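PDB 5B1R: B-cell differentiation antigen CD72 from Mus musculus, which acts as a B-cell receptor co-receptor with positive and negative roles, recognising the Sm/RNP self-antigen and recruiting SHP-1 to inhibit receptor signalling. Local coordinates for residues G8-Q13 against F17-T22; A41-P46 against S54-L59; C88-K93 against C105-P110. The protein carries 2 engineered substitutions. One frame throughout, in Å; residues are numbered along the deposited sequence.

Overall arrangement
All three contacts belong to the extracellular C-type lectin-like domain, and each is partly buried. In contact 1, a backbone-paired hairpin, Ile10 and Phe17 are buried and Gly8 lies at the surface; in contact 2, where a loop packs against the entry to helix 57-60, Phe43, Pro56 and Leu59 are buried, Pro46 and Ser54 exposed. Phe17 meets both Phe43 and Pro56, joining these two. Contact 3, about 17 Å from contact 1 between centres, sets buried Cys88 and Lys90 against partly exposed Cys105, Glu107 and His109. Direct backbone bonds and a water hold contact 1, water alone gives contact 2 its polar link, and contact 3 has a disulfide and a lysine-histidine-glutamate group.

Contact 1. Residues G8-Q13 against F17-T22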
loop_
_atom_site.group_PDB
_atom_site.type_symbol
_atom_site.label_atom_id
_atom_site.label_comp_id
_atom_site.label_asym_id
_atom_site.label_seq_id
_atom_site.Cartn_x
_atom_site.Cartn_y
_atom_site.Cartn_z
ATOM N N GLY A 8 2.716 10.278 12.709
ATOM C CA GLY A 8 3.407 9.775 11.543
ATOM C C GLY A 8 2.628 8.760 10.725
ATOM O O GLY A 8 3.136 8.268 9.724
ATOM N N TRP A 9 1.408 8.439 11.134
ATOM C CA TRP A 9 0.523 7.577 10.365
ATOM C C TRP A 9 -0.565 8.435 9.735
ATOM O O TRP A 9 -0.982 9.462 10.297
ATOM C CB TRP A 9 -0.104 6.491 11.244
ATOM C CG TRP A 9 0.846 5.458 11.761
ATOM C CD1 TRP A 9 1.841 5.641 12.652
ATOM C CD2 TRP A 9 0.850 4.059 11.434
ATOM N NE1 TRP A 9 2.475 4.448 12.915
ATOM C CE2 TRP A 9 1.885 3.458 12.178
ATOM C CE3 TRP A 9 0.072 3.252 10.592
ATOM C CZ2 TRP A 9 2.176 2.089 12.094
ATOM C CZ3 TRP A 9 0.350 1.905 10.520
ATOM C CH2 TRP A 9 1.401 1.333 11.259
ATOM N N ILE A 10 -1.033 8.007 8.570
ATOM C CA ILE A 10 -1.978 8.785 7.791
ATOM C C ILE A 10 -3.379 8.210 7.976
ATOM O O ILE A 10 -3.615 7.049 7.647
ATOM C CB ILE A 10 -1.581 8.752 6.304
ATOM C CG1 ILE A 10 -0.158 9.296 6.146
ATOM C CG2 ILE A 10 -2.574 9.519 5.446
ATOM C CD1 ILE A 10 0.593 8.758 4.945
ATOM N N PRO A 11 -4.317 9.013 8.517
ATOM C CA PRO A 11 -5.640 8.465 8.845
ATOM C C PRO A 11 -6.567 8.404 7.645
ATOM O O PRO A 11 -6.556 9.311 6.796
ATOM C CB PRO A 11 -6.187 9.476 9.854
ATOM C CG PRO A 11 -5.537 10.804 9.434
ATOM C CD PRO A 11 -4.154 10.417 8.955
ATOM N N TYR A 12 -7.396 7.366 7.589
ATOM C CA TYR A 12 -8.458 7.318 6.595
ATOM C C TYR A 12 -9.502 6.344 7.105
ATOM O O TYR A 12 -9.189 5.191 7.378
ATOM C CB TYR A 12 -7.930 6.831 5.251
ATOM C CG TYR A 12 -8.967 6.823 4.161
ATOM C CD1 TYR A 12 -9.647 7.986 3.798
ATOM C CD2 TYR A 12 -9.266 5.658 3.491
ATOM C CE1 TYR A 12 -10.610 7.978 2.799
ATOM C CE2 TYR A 12 -10.204 5.635 2.472
ATOM C CZ TYR A 12 -10.886 6.800 2.142
ATOM O OH TYR A 12 -11.830 6.807 1.140
ATOM N N GLN A 13 -10.767 6.746 7.143
ATOM C CA GLN A 13 -11.811 5.803 7.532
ATOM C C GLN A 13 -11.472 5.301 8.957
ATOM O O GLN A 13 -11.214 6.104 9.853
ATOM C CB GLN A 13 -11.943 4.659 6.487
ATOM C CG GLN A 13 -12.281 5.112 5.065
ATOM C CD GLN A 13 -12.288 3.989 4.001
ATOM O OE1 GLN A 13 -11.591 2.945 4.116
ATOM N NE2 GLN A 13 -13.050 4.229 2.926
ATOM N N PHE A 17 -2.347 4.524 7.677
ATOM C CA PHE A 17 -1.292 4.090 6.765
ATOM C C PHE A 17 0.073 4.529 7.269
ATOM O O PHE A 17 0.231 5.615 7.835
ATOM C CB PHE A 17 -1.502 4.672 5.377
ATOM C CG PHE A 17 -2.796 4.268 4.760
ATOM C CD1 PHE A 17 -2.977 2.986 4.258
ATOM C CD2 PHE A 17 -3.840 5.168 4.683
ATOM C CE1 PHE A 17 -4.188 2.622 3.702
ATOM C CE2 PHE A 17 -5.038 4.807 4.120
ATOM C CZ PHE A 17 -5.218 3.532 3.625
ATOM N N TYR A 18 1.062 3.683 7.008
ATOM C CA TYR A 18 2.445 3.980 7.313
ATOM C C TYR A 18 3.261 3.778 6.039
ATOM O O TYR A 18 3.270 2.669 5.471
ATOM C CB TYR A 18 2.970 3.067 8.431
ATOM C CG TYR A 18 4.441 3.255 8.666
ATOM C CD1 TYR A 18 4.906 4.355 9.370
ATOM C CD2 TYR A 18 5.376 2.349 8.159
ATOM C CE1 TYR A 18 6.262 4.537 9.566
ATOM C CE2 TYR A 18 6.717 2.532 8.362
ATOM C CZ TYR A 18 7.155 3.627 9.062
ATOM O OH TYR A 18 8.488 3.812 9.274
ATOM N N ILE A 19 3.921 4.841 5.586
ATOM C CA ILE A 19 4.818 4.713 4.439
ATOM C C ILE A 19 6.202 4.310 4.936
ATOM O O ILE A 19 6.817 5.025 5.711
ATOM C CB ILE A 19 4.926 6.035 3.648
ATOM C CG1 ILE A 19 3.549 6.512 3.157
ATOM C CG2 ILE A 19 5.926 5.864 2.493
ATOM C CD1 ILE A 19 3.559 7.967 2.701
ATOM N N SER A 20 6.684 3.156 4.492
ATOM C CA SER A 20 8.052 2.754 4.787
ATOM C C SER A 20 8.932 3.036 3.578
ATOM O O SER A 20 8.764 2.431 2.521
ATOM C CB SER A 20 8.132 1.277 5.152
ATOM O OG SER A 20 9.460 0.962 5.540
ATOM N N HIS A 21 9.863 3.970 3.734
ATOM C CA HIS A 21 10.727 4.361 2.623
ATOM C C HIS A 21 11.834 3.333 2.357
ATOM O O HIS A 21 12.481 3.368 1.311
ATOM C CB HIS A 21 11.346 5.735 2.879
ATOM C CG HIS A 21 10.332 6.809 3.089
ATOM N ND1 HIS A 21 9.526 7.283 2.074
ATOM C CD2 HIS A 21 9.975 7.492 4.202
ATOM C CE1 HIS A 21 8.724 8.217 2.553
ATOM N NE2 HIS A 21 8.975 8.360 3.841
ATOM N N THR A 22 12.044 2.436 3.312
ATOM C CA THR A 22 13.102 1.425 3.232
ATOM C C THR A 22 12.855 0.501 2.063
ATOM O O THR A 22 11.762 -0.038 1.900
ATOM C CB THR A 22 13.120 0.590 4.528
ATOM O OG1 THR A 22 13.235 1.480 5.647
ATOM C CG2 THR A 22 14.271 -0.429 4.558
HETATM O O HOH W 1 3.441 7.360 6.978
#
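Ile10 and Phe17 pair across the N-terminal beta hairpin of strands 10-12 and 15-21, an element found in long-form C-type lectin-like domains. They form an antiparallel hydrogen-bonded pair: Ile10 N gives its proton to Phe17 O at 2.8 Å, and Phe17 N returns the bond to Ile10 O, also at 2.8 Å. Farther along, a water bridges the strands, giving a proton to Gly8 O and accepting one from Ile19 N.

The two sides of the hairpin are dressed differently. On one, the CB atoms of Ile10 and Phe17 lie 4.2 Å apart, and Ile10 CD1 reaches Ile19 CD1 at 3.8 Å. Phe17 CG is anti to its own carbonyl carbon (chi1 -60°), which turns the ring toward Tyr12 on strand 10-12; Phe17 CE2 ends 3.7 Å from Tyr12 CB, the methylene carbon approaching the ring at its edge. On the other, Tyr18 CB sits over a face of the Trp9 six-membered ring, 3.5 Å from its centroid, in a CH-pi contact. Tyr18 CG, anti to the backbone N (chi1 174°), carries the phenol ring off, and the two rings form an oblique pair, with the Tyr18 plane at 40° to the six-membered ring of Trp9.

Helix 57-60 covers the Ile10, Phe17 and Ile19 side through Leu59, while Tyr18 leans on Tyr32 of helix 26-35. Strand 109-119 pairs with strand 15-21, Tyr18 bonding through its backbone to Cys113, and so ties the hairpin into the main sheet.

Contact 2. Residues A41-P46 against S54-L59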
loop_
_atom_site.group_PDB
_atom_site.type_symbol
_atom_site.label_atom_id
_atom_site.label_comp_id
_atom_site.label_asym_id
_atom_site.label_seq_id
_atom_site.Cartn_x
_atom_site.Cartn_y
_atom_site.Cartn_z
ATOM N N ALA A 41 -0.765 -2.393 2.733
ATOM C CA ALA A 41 -1.964 -1.605 2.513
ATOM C C ALA A 41 -2.813 -2.177 1.379
ATOM O O ALA A 41 -2.296 -2.592 0.337
ATOM C CB ALA A 41 -1.579 -0.169 2.229
ATOM N N ALA A 42 -4.129 -2.169 1.600
ATOM C CA ALA A 42 -5.066 -2.832 0.706
ATOM C C ALA A 42 -5.885 -1.800 -0.048
ATOM O O ALA A 42 -6.542 -0.956 0.564
ATOM C CB ALA A 42 -5.987 -3.731 1.515
ATOM N N PHE A 43 -5.859 -1.889 -1.372
ATOM C CA PHE A 43 -6.579 -0.973 -2.248
ATOM C C PHE A 43 -7.309 -1.741 -3.346
ATOM O O PHE A 43 -7.377 -1.299 -4.482
ATOM C CB PHE A 43 -5.612 0.055 -2.860
ATOM C CG PHE A 43 -4.869 0.849 -1.839
ATOM C CD1 PHE A 43 -5.547 1.743 -1.018
ATOM C CD2 PHE A 43 -3.506 0.666 -1.653
ATOM C CE1 PHE A 43 -4.874 2.457 -0.045
ATOM C CE2 PHE A 43 -2.819 1.392 -0.689
ATOM C CZ PHE A 43 -3.506 2.277 0.124
ATOM N N ASP A 44 -7.863 -2.901 -3.013
ATOM C CA ASP A 44 -8.472 -3.726 -4.040
ATOM C C ASP A 44 -9.637 -3.038 -4.756
ATOM O O ASP A 44 -9.801 -3.217 -5.956
ATOM C CB ASP A 44 -8.995 -5.044 -3.477
ATOM C CG ASP A 44 -7.906 -5.993 -3.015
ATOM O OD1 ASP A 44 -6.703 -5.657 -2.980
ATOM O OD2 ASP A 44 -8.294 -7.127 -2.679
ATOM N N GLU A 45 -10.462 -2.294 -4.012
ATOM C CA GLU A 45 -11.638 -1.641 -4.566
ATOM C C GLU A 45 -11.612 -0.160 -4.209
ATOM O O GLU A 45 -11.145 0.230 -3.135
ATOM C CB GLU A 45 -12.917 -2.288 -4.011
ATOM C CG GLU A 45 -13.101 -3.734 -4.453
ATOM C CD GLU A 45 -13.508 -3.881 -5.894
ATOM O OE1 GLU A 45 -13.754 -2.869 -6.597
ATOM O OE2 GLU A 45 -13.586 -5.039 -6.330
ATOM N N PRO A 46 -12.186 0.681 -5.071
ATOM C CA PRO A 46 -12.802 0.312 -6.347
ATOM C C PRO A 46 -11.779 0.057 -7.439
ATOM O O PRO A 46 -10.721 0.694 -7.473
ATOM C CB PRO A 46 -13.618 1.551 -6.710
ATOM C CG PRO A 46 -12.872 2.668 -6.070
ATOM C CD PRO A 46 -12.337 2.120 -4.785
ATOM N N SER A 54 -7.480 3.413 -6.469
ATOM C CA SER A 54 -7.982 4.660 -5.913
ATOM C C SER A 54 -7.422 4.785 -4.504
ATOM O O SER A 54 -7.707 3.944 -3.655
ATOM C CB SER A 54 -9.500 4.609 -5.847
ATOM O OG SER A 54 -9.990 5.738 -5.156
ATOM N N LEU A 55 -6.628 5.830 -4.277
ATOM C CA LEU A 55 -5.955 6.054 -3.000
ATOM C C LEU A 55 -6.613 7.206 -2.264
ATOM O O LEU A 55 -7.094 8.142 -2.898
ATOM C CB LEU A 55 -4.498 6.441 -3.251
ATOM C CG LEU A 55 -3.671 5.468 -4.100
ATOM C CD1 LEU A 55 -2.322 6.071 -4.441
ATOM C CD2 LEU A 55 -3.472 4.152 -3.359
ATOM N N PRO A 56 -6.596 7.179 -0.924
ATOM C CA PRO A 56 -7.060 8.361 -0.183
ATOM C C PRO A 56 -6.100 9.527 -0.400
ATOM O O PRO A 56 -4.881 9.321 -0.498
ATOM C CB PRO A 56 -7.053 7.904 1.275
ATOM C CG PRO A 56 -6.403 6.633 1.316
ATOM C CD PRO A 56 -6.176 6.080 -0.043
ATOM N N SER A 57 -6.637 10.738 -0.498
ATOM C CA SER A 57 -5.826 11.914 -0.795
ATOM C C SER A 57 -4.686 12.125 0.189
ATOM O O SER A 57 -3.578 12.506 -0.197
ATOM C CB SER A 57 -6.697 13.167 -0.803
ATOM O OG SER A 57 -7.706 13.078 -1.789
ATOM N N GLY A 58 -4.962 11.891 1.474
ATOM C CA GLY A 58 -3.953 12.159 2.486
ATOM C C GLY A 58 -2.724 11.300 2.291
ATOM O O GLY A 58 -1.604 11.734 2.560
ATOM N N LEU A 59 -2.939 10.070 1.831
ATOM C CA LEU A 59 -1.837 9.172 1.527
ATOM C C LEU A 59 -1.179 9.554 0.197
ATOM O O LEU A 59 0.055 9.684 0.112
ATOM C CB LEU A 59 -2.327 7.718 1.482
ATOM C CG LEU A 59 -1.309 6.683 1.001
ATOM C CD1 LEU A 59 -0.109 6.562 1.929
ATOM C CD2 LEU A 59 -2.017 5.347 0.856
HETATM O O HOH W 2 -8.652 0.961 -5.568
#
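Ser54 N, Phe43 O and Pro46 O converge on one water, which sits 2.8 Å from Phe43 O and 2.8 Å from Pro46 O and accepts the proton of Ser54 N at 2.9 Å. No direct hydrogen bond joins residues 41-46 to 54-59, and this water supplies the polar link between two loop pieces of the C-type lectin-like fold: the stretch that follows strand 39-40 and the one that leads into the short helix 57-60. The peptide bond before Pro46 is cis, and Pro46 packs its ring against the methylene of Ser54.

The apolar part is built on the buried ring of Phe43. With CG anti to the carbonyl carbon (chi1 -58°), the ring extends over the second segment and takes Leu55 CD2 almost squarely above its centre. That methyl is 3.7 Å from the ring centroid and 2° off the normal, a CH-pi contact in which it touches all six ring carbons about equally. Two further groups come in obliquely. Pro56 CD lies 3.8 Å from Phe43 CE1; the Leu59 and Phe43 side chains come from opposite directions, Leu59 CD2 lying 3.5 Å from Phe43 CZ. Pro56 occupies the N-cap position, and the ring spans it, from Leu55 before the cap to Leu59 in the first turn of the helix.

Val53 and Ile71 also touch the Phe43 side chain. A glycerol, probably from the crystallisation liquor, hydrogen-bonds with the backbone N atoms of Asp44 and Glu45. Beyond the contact, the far end of the aromatic ring meets another phenylalanine, with Phe17 CE1 packed on Phe43 CZ.

Contact 3. Residues C88-K93 against C105-P110; sequences CDKIKK and CAELHP. Unlike the reference sequence in segment 88-93: Asp89 (reference Val), Lys90 (reference Arg), Lys93 (reference Thr).
Cys88 and Cys105 are joined by a disulfide, SG to SG 2.0 Å with chi3 93°, a hallmark crosslink of the C-type lectin-like fold. It ties the start of segment 88-93, on strand 87-94, to the turn that follows strand 97-104.

Two residues on in the strand, Lys90 lays its aliphatic chain across a face of the His109 imidazole. Lys90 CD stands 3.9 Å from the ring centroid, displaced toward the rim and 23° off the normal, a CH-pi contact whose nearest pair is Lys90 CD and His109 NE2 at 3.6 Å. The lysine chain reaches there with CG wedged between backbone N and carbonyl carbon.

Outside this layer, Glu107 fixes the rotation of the imidazole: the bond from His109 NE2 to Glu107 OE1 is 2.8 Å long, nearly straight at 173°, almost in the ring plane, and uses the anti lone pair of the carboxylate oxygen. Trp70 meets the His109 ring edge-to-face. Farther out, Thr101 OG1 holds the Lys90 ammonium, and Ser103 OG bonds both Lys90 NZ and Glu107 OE1, linking the lysine to the carboxylate that orients the histidine.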
loop_
_atom_site.group_PDB
_atom_site.type_symbol
_atom_site.label_atom_id
_atom_site.label_comp_id
_atom_site.label_asym_id
_atom_site.label_seq_id
_atom_site.Cartn_x
_atom_site.Cartn_y
_atom_site.Cartn_z
ATOM N N CYS A 88 4.150 -9.706 -7.916
ATOM C CA CYS A 88 3.501 -9.011 -6.824
ATOM C C CYS A 88 3.061 -7.636 -7.314
ATOM O O CYS A 88 3.376 -7.258 -8.447
ATOM C CB CYS A 88 4.454 -8.892 -5.630
ATOM S SG CYS A 88 4.763 -10.470 -4.781
ATOM N N ASP A 89 2.333 -6.907 -6.471
ATOM C CA ASP A 89 1.662 -5.681 -6.909
ATOM C C ASP A 89 2.295 -4.467 -6.256
ATOM O O ASP A 89 2.458 -4.428 -5.028
ATOM C CB ASP A 89 0.178 -5.684 -6.523
ATOM C CG ASP A 89 -0.641 -6.751 -7.229
ATOM O OD1 ASP A 89 -0.070 -7.625 -7.895
ATOM O OD2 ASP A 89 -1.886 -6.715 -7.083
ATOM N N LYS A 90 2.613 -3.461 -7.069
ATOM C CA LYS A 90 3.110 -2.201 -6.541
ATOM C C LYS A 90 2.366 -1.080 -7.232
ATOM O O LYS A 90 1.890 -1.250 -8.346
ATOM C CB LYS A 90 4.619 -2.075 -6.753
ATOM C CG LYS A 90 5.015 -1.863 -8.210
ATOM C CD LYS A 90 6.518 -2.000 -8.443
ATOM C CE LYS A 90 6.918 -1.442 -9.798
ATOM N NZ LYS A 90 6.227 -2.149 -10.897
ATOM N N ILE A 91 2.265 0.069 -6.580
ATOM C CA ILE A 91 1.682 1.229 -7.238
ATOM C C ILE A 91 2.803 2.098 -7.820
ATOM O O ILE A 91 3.856 2.287 -7.216
ATOM C CB ILE A 91 0.727 2.032 -6.321
ATOM C CG1 ILE A 91 1.432 2.519 -5.047
ATOM C CG2 ILE A 91 -0.492 1.174 -6.000
ATOM C CD1 ILE A 91 0.572 3.474 -4.208
ATOM N N LYS A 92 2.537 2.623 -9.002
ATOM C CA LYS A 92 3.514 3.414 -9.741
ATOM C C LYS A 92 2.780 4.551 -10.419
ATOM O O LYS A 92 1.644 4.382 -10.878
ATOM C CB LYS A 92 4.217 2.533 -10.768
ATOM C CG LYS A 92 5.242 3.276 -11.603
ATOM C CD LYS A 92 6.102 2.293 -12.380
ATOM C CE LYS A 92 7.241 2.984 -13.135
ATOM N NZ LYS A 92 8.234 1.984 -13.601
ATOM N N LYS A 93 3.411 5.720 -10.471
ATOM C CA LYS A 93 2.726 6.885 -11.008
ATOM C C LYS A 93 2.990 7.065 -12.480
ATOM O O LYS A 93 4.140 7.133 -12.911
ATOM C CB LYS A 93 3.098 8.172 -10.263
ATOM C CG LYS A 93 2.098 9.291 -10.548
ATOM C CD LYS A 93 2.287 10.512 -9.681
ATOM C CE LYS A 93 1.114 11.459 -9.890
ATOM N NZ LYS A 93 1.383 12.827 -9.366
ATOM N N CYS A 105 8.456 -10.296 -7.338
ATOM C CA CYS A 105 8.367 -10.030 -5.922
ATOM C C CYS A 105 9.714 -9.683 -5.269
ATOM O O CYS A 105 9.738 -9.019 -4.240
ATOM C CB CYS A 105 7.693 -11.210 -5.214
ATOM S SG CYS A 105 6.033 -11.618 -5.870
ATOM N N ALA A 106 10.822 -10.105 -5.870
ATOM C CA ALA A 106 12.145 -9.853 -5.302
ATOM C C ALA A 106 12.621 -8.413 -5.485
ATOM O O ALA A 106 13.599 -8.009 -4.853
ATOM C CB ALA A 106 13.174 -10.826 -5.893
ATOM N N GLU A 107 11.951 -7.627 -6.326
ATOM C CA GLU A 107 12.400 -6.251 -6.563
ATOM C C GLU A 107 12.361 -5.415 -5.290
ATOM O O GLU A 107 11.482 -5.590 -4.452
ATOM C CB GLU A 107 11.543 -5.528 -7.608
ATOM C CG GLU A 107 11.595 -6.050 -9.021
ATOM C CD GLU A 107 10.920 -5.102 -10.019
ATOM O OE1 GLU A 107 10.305 -4.077 -9.609
ATOM O OE2 GLU A 107 11.008 -5.381 -11.227
ATOM N N LEU A 108 13.298 -4.482 -5.178
ATOM C CA LEU A 108 13.405 -3.624 -3.994
ATOM C C LEU A 108 12.634 -2.314 -4.166
ATOM O O LEU A 108 12.929 -1.535 -5.070
ATOM C CB LEU A 108 14.881 -3.328 -3.715
ATOM C CG LEU A 108 15.783 -4.552 -3.545
ATOM C CD1 LEU A 108 17.235 -4.125 -3.349
ATOM C CD2 LEU A 108 15.287 -5.375 -2.372
ATOM N N HIS A 109 11.666 -2.073 -3.285
ATOM C CA HIS A 109 10.836 -0.874 -3.324
ATOM C C HIS A 109 10.474 -0.487 -1.910
ATOM O O HIS A 109 10.458 -1.328 -1.005
ATOM C CB HIS A 109 9.543 -1.135 -4.100
ATOM C CG HIS A 109 9.772 -1.409 -5.548
ATOM N ND1 HIS A 109 10.157 -0.427 -6.438
ATOM C CD2 HIS A 109 9.692 -2.559 -6.256
ATOM C CE1 HIS A 109 10.309 -0.968 -7.635
ATOM N NE2 HIS A 109 10.027 -2.258 -7.554
ATOM N N PRO A 110 10.128 0.789 -1.712
ATOM C CA PRO A 110 9.447 1.152 -0.464
ATOM C C PRO A 110 8.067 0.483 -0.440
ATOM O O PRO A 110 7.659 -0.167 -1.416
ATOM C CB PRO A 110 9.320 2.677 -0.577
ATOM C CG PRO A 110 9.262 2.924 -2.073
ATOM C CD PRO A 110 10.212 1.911 -2.669
#